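Enoyl-CoA hydratase (Bacillus halodurans, PDB 3LKE) probably hydrates the double bond of 2-enoyl-CoA thioesters or carries out a related crotonase-type reaction on an acyl-CoA substrate. Local coordinates at residues A[121-130]-A[182-193]. Sequence-based numbering, arbitrary orientation.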
loop_
_atom_site.group_PDB
_atom_site.type_symbol
_atom_site.label_atom_id
_atom_site.label_comp_id
_atom_site.label_asym_id
_atom_site.label_seq_id
_atom_site.Cartn_x
_atom_site.Cartn_y
_atom_site.Cartn_z
ATOM N N LEU A 121 -10.704 3.641 12.780
ATOM C CA LEU A 121 -9.805 3.105 11.764
ATOM C C LEU A 121 -8.455 2.712 12.353
ATOM O O LEU A 121 -7.683 1.982 11.718
ATOM C CB LEU A 121 -9.639 4.101 10.615
ATOM C CG LEU A 121 -10.912 4.347 9.815
ATOM C CD1 LEU A 121 -10.669 5.453 8.774
ATOM C CD2 LEU A 121 -11.349 3.060 9.125
ATOM N N ALA A 122 -8.186 3.164 13.581
ATOM C CA ALA A 122 -6.985 2.755 14.296
ATOM C C ALA A 122 -7.060 1.325 14.836
ATOM O O ALA A 122 -6.045 0.766 15.249
ATOM C CB ALA A 122 -6.693 3.708 15.421
ATOM N N CYS A 123 -8.257 0.744 14.843
ATOM C CA CYS A 123 -8.444 -0.587 15.429
ATOM C C CYS A 123 -7.941 -1.675 14.490
ATOM O O CYS A 123 -7.838 -1.473 13.274
ATOM C CB CYS A 123 -9.919 -0.863 15.733
ATOM S SG CYS A 123 -10.607 0.140 17.054
ATOM N N ASP A 124 -7.636 -2.831 15.071
ATOM C CA ASP A 124 -7.177 -3.989 14.305
ATOM C C ASP A 124 -8.263 -4.563 13.409
ATOM O O ASP A 124 -7.981 -5.106 12.360
ATOM C CB ASP A 124 -6.705 -5.090 15.237
ATOM C CG ASP A 124 -5.465 -4.712 16.006
ATOM O OD1 ASP A 124 -4.611 -3.960 15.470
ATOM O OD2 ASP A 124 -5.332 -5.190 17.146
ATOM N N ARG A 125 -9.516 -4.458 13.845
ATOM C CA ARG A 125 -10.613 -4.962 13.042
ATOM C C ARG A 125 -11.841 -4.117 13.343
ATOM O O ARG A 125 -12.043 -3.697 14.470
ATOM C CB ARG A 125 -10.878 -6.451 13.345
ATOM C CG ARG A 125 -11.836 -7.129 12.376
ATOM C CD ARG A 125 -11.813 -8.663 12.540
ATOM N NE ARG A 125 -12.488 -9.355 11.443
ATOM C CZ ARG A 125 -11.947 -9.621 10.266
ATOM N NH1 ARG A 125 -10.710 -9.202 9.991
ATOM N NH2 ARG A 125 -12.649 -10.275 9.342
ATOM N N ARG A 126 -12.602 -3.819 12.302
ATOM C CA ARG A 126 -13.844 -3.087 12.429
ATOM C C ARG A 126 -14.943 -3.967 11.877
ATOM O O ARG A 126 -14.873 -4.400 10.731
ATOM C CB ARG A 126 -13.769 -1.788 11.624
ATOM C CG ARG A 126 -12.894 -0.696 12.230
ATOM C CD ARG A 126 -11.419 -0.839 11.866
ATOM N NE ARG A 126 -11.192 -0.633 10.438
ATOM C CZ ARG A 126 -10.016 -0.785 9.827
ATOM N NH1 ARG A 126 -8.938 -1.129 10.514
ATOM N NH2 ARG A 126 -9.918 -0.578 8.526
ATOM N N ILE A 127 -15.964 -4.237 12.689
ATOM C CA ILE A 127 -17.083 -5.077 12.268
ATOM C C ILE A 127 -18.353 -4.248 12.376
ATOM O O ILE A 127 -18.584 -3.610 13.410
ATOM C CB ILE A 127 -17.237 -6.297 13.201
ATOM C CG1 ILE A 127 -15.960 -7.153 13.178
ATOM C CG2 ILE A 127 -18.449 -7.143 12.781
ATOM C CD1 ILE A 127 -15.923 -8.227 14.283
ATOM N N ALA A 128 -19.164 -4.239 11.324
ATOM C CA ALA A 128 -20.377 -3.420 11.325
ATOM C C ALA A 128 -21.647 -4.263 11.208
ATOM O O ALA A 128 -21.645 -5.330 10.584
ATOM C CB ALA A 128 -20.329 -2.418 10.171
ATOM N N LEU A 129 -22.739 -3.770 11.783
ATOM C CA LEU A 129 -24.049 -4.319 11.451
ATOM C C LEU A 129 -24.401 -3.878 10.025
ATOM O O LEU A 129 -23.976 -2.813 9.580
ATOM C CB LEU A 129 -25.111 -3.838 12.449
ATOM C CG LEU A 129 -25.017 -4.429 13.862
ATOM C CD1 LEU A 129 -26.155 -3.920 14.748
ATOM C CD2 LEU A 129 -25.035 -5.951 13.795
ATOM N N ARG A 130 -25.167 -4.700 9.311
ATOM C CA ARG A 130 -25.617 -4.369 7.962
ATOM C C ARG A 130 -26.221 -2.965 7.852
ATOM O O ARG A 130 -26.043 -2.281 6.841
ATOM C CB ARG A 130 -26.634 -5.411 7.477
ATOM C CG ARG A 130 -27.265 -5.109 6.121
ATOM C CD ARG A 130 -26.365 -5.532 4.974
ATOM N NE ARG A 130 -25.897 -6.902 5.155
ATOM C CZ ARG A 130 -24.982 -7.487 4.391
ATOM N NH1 ARG A 130 -24.430 -6.824 3.388
ATOM N NH2 ARG A 130 -24.618 -8.738 4.635
ATOM N N LEU A 182 -12.738 -0.322 4.599
ATOM C CA LEU A 182 -12.905 0.487 5.806
ATOM C C LEU A 182 -13.377 -0.377 6.972
ATOM O O LEU A 182 -12.977 -0.155 8.105
ATOM C CB LEU A 182 -13.863 1.661 5.578
ATOM C CG LEU A 182 -13.361 2.747 4.615
ATOM C CD1 LEU A 182 -14.455 3.762 4.302
ATOM C CD2 LEU A 182 -12.124 3.430 5.186
ATOM N N ILE A 183 -14.229 -1.359 6.670
ATOM C CA ILE A 183 -14.611 -2.390 7.629
ATOM C C ILE A 183 -14.174 -3.756 7.101
ATOM O O ILE A 183 -13.993 -3.929 5.890
ATOM C CB ILE A 183 -16.145 -2.412 7.844
ATOM C CG1 ILE A 183 -16.614 -1.080 8.424
ATOM C CG2 ILE A 183 -16.546 -3.559 8.740
ATOM C CD1 ILE A 183 -16.059 -0.769 9.754
ATOM N N GLN A 184 -14.027 -4.724 8.011
ATOM C CA GLN A 184 -13.534 -6.054 7.652
ATOM C C GLN A 184 -14.634 -7.089 7.434
ATOM O O GLN A 184 -14.428 -8.071 6.722
ATOM C CB GLN A 184 -12.537 -6.556 8.701
ATOM C CG GLN A 184 -11.133 -5.952 8.535
ATOM C CD GLN A 184 -11.121 -4.432 8.679
ATOM O OE1 GLN A 184 -11.470 -3.888 9.726
ATOM N NE2 GLN A 184 -10.715 -3.740 7.610
ATOM N N GLU A 185 -15.797 -6.859 8.034
ATOM C CA GLU A 185 -16.922 -7.774 7.877
ATOM C C GLU A 185 -18.226 -7.163 8.349
ATOM O O GLU A 185 -18.242 -6.174 9.104
ATOM C CB GLU A 185 -16.672 -9.095 8.620
ATOM C CG GLU A 185 -16.376 -8.943 10.097
ATOM C CD GLU A 185 -16.159 -10.287 10.790
ATOM O OE1 GLU A 185 -17.101 -11.114 10.811
ATOM O OE2 GLU A 185 -15.054 -10.514 11.330
ATOM N N ILE A 186 -19.318 -7.772 7.897
ATOM C CA ILE A 186 -20.659 -7.336 8.246
ATOM C C ILE A 186 -21.371 -8.482 8.947
ATOM O O ILE A 186 -21.249 -9.636 8.514
ATOM C CB ILE A 186 -21.441 -6.951 6.983
ATOM C CG1 ILE A 186 -20.771 -5.759 6.285
ATOM C CG2 ILE A 186 -22.892 -6.633 7.312
ATOM C CD1 ILE A 186 -21.442 -5.341 4.995
ATOM N N CYS A 187 -22.073 -8.163 10.035
ATOM C CA CYS A 187 -23.036 -9.080 10.645
ATOM C C CYS A 187 -24.440 -8.525 10.428
ATOM O O CYS A 187 -24.644 -7.312 10.462
ATOM C CB CYS A 187 -22.751 -9.265 12.128
ATOM S SG CYS A 187 -21.161 -10.031 12.432
ATOM N N GLU A 188 -25.407 -9.410 10.192
ATOM C CA GLU A 188 -26.750 -8.970 9.810
ATOM C C GLU A 188 -27.576 -8.351 10.945
ATOM O O GLU A 188 -28.414 -7.482 10.693
ATOM C CB GLU A 188 -27.519 -10.121 9.150
ATOM C CG GLU A 188 -26.816 -10.718 7.941
ATOM C CD GLU A 188 -27.009 -9.903 6.672
ATOM O OE1 GLU A 188 -27.077 -8.660 6.744
ATOM O OE2 GLU A 188 -27.101 -10.517 5.591
ATOM N N ASN A 189 -27.343 -8.785 12.185
ATOM C CA ASN A 189 -28.106 -8.296 13.327
ATOM C C ASN A 189 -27.344 -8.427 14.642
ATOM O O ASN A 189 -26.270 -9.027 14.691
ATOM C CB ASN A 189 -29.420 -9.063 13.432
ATOM C CG ASN A 189 -29.196 -10.539 13.624
ATOM O OD1 ASN A 189 -28.579 -10.954 14.603
ATOM N ND2 ASN A 189 -29.662 -11.341 12.674
ATOM N N LYS A 190 -27.914 -7.875 15.706
ATOM C CA LYS A 190 -27.253 -7.835 17.003
ATOM C C LYS A 190 -26.907 -9.211 17.579
ATOM O O LYS A 190 -25.854 -9.385 18.204
ATOM C CB LYS A 190 -28.118 -7.068 18.006
ATOM C CG LYS A 190 -27.560 -7.062 19.406
ATOM C CD LYS A 190 -28.425 -6.204 20.325
ATOM C CE LYS A 190 -27.838 -6.114 21.717
ATOM N NZ LYS A 190 -28.652 -5.209 22.580
ATOM N N GLN A 191 -27.813 -10.173 17.403
ATOM C CA GLN A 191 -27.594 -11.538 17.875
ATOM C C GLN A 191 -26.427 -12.211 17.159
ATOM O O GLN A 191 -25.564 -12.828 17.789
ATOM C CB GLN A 191 -28.854 -12.373 17.661
ATOM C CG GLN A 191 -29.901 -12.175 18.724
ATOM C CD GLN A 191 -29.524 -12.853 20.027
ATOM O OE1 GLN A 191 -28.641 -12.386 20.753
ATOM N NE2 GLN A 191 -30.190 -13.968 20.329
ATOM N N GLU A 192 -26.420 -12.099 15.839
ATOM C CA GLU A 192 -25.333 -12.656 15.040
ATOM C C GLU A 192 -24.010 -12.007 15.436
ATOM O O GLU A 192 -22.989 -12.684 15.588
ATOM C CB GLU A 192 -25.599 -12.447 13.554
ATOM C CG GLU A 192 -24.466 -12.933 12.658
ATOM C CD GLU A 192 -24.615 -12.466 11.226
ATOM O OE1 GLU A 192 -25.734 -12.076 10.831
ATOM O OE2 GLU A 192 -23.614 -12.498 10.487
ATOM N N LEU A 193 -24.040 -10.692 15.633
ATOM C CA LEU A 193 -22.841 -9.957 16.024
ATOM C C LEU A 193 -22.319 -10.420 17.381
ATOM O O LEU A 193 -21.118 -10.590 17.564
ATOM C CB LEU A 193 -23.110 -8.451 16.064
ATOM C CG LEU A 193 -21.914 -7.625 16.536
ATOM C CD1 LEU A 193 -20.780 -7.721 15.515
ATOM C CD2 LEU A 193 -22.319 -6.176 16.761
#
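The side chain of Gln184 crosses that of buried Arg126 obliquely, OE1 lying over the centre of one guanidinium face and accepting from Arg126 N in its carbonyl plane (2.8 Å). The Arg126 chain folds back at chi2 (85°) and chi3 (66°), bringing its guanidinium edge to Leu182 O, which accepts from NE at 3.0 Å and from NH2 at 3.1 Å. Arg126 NH1 hydrogen-bonds Cys123 O and forms a salt bridge with Glu160 of the second subunit. Replacing Arg126 by an alanine is likely to strip Leu182 O of both donors and leave that glutamate without its counter-charge. Parallel strand pairing follows, Ala128 N bonding to Glu185 O and Cys187 N to Ala128 O. On the face carrying Ile127 and Leu129, both pack closely on Leu193, Ile127 CG2 meeting CD1 at 3.6 Å. Arg125 NE (2.8 Å) and NH2 grip Glu185 OE2 side-on in a salt bridge, the oxygen in the guanidinium plane; Arg196 shares it. The solvent end is looser: Arg130 NE bridges to exposed Glu188 OE1 (2.6 Å), and Ile186 CG2 sits over the rim of one Arg130 guanidinium face. Strand 185-187 edges the crotonase-fold sheet within this chain; strand 103-108 flanks 125-129 on its other side, helix 174-180 covers Ile183 and Ile186, and helix 149-157 packs on Leu182.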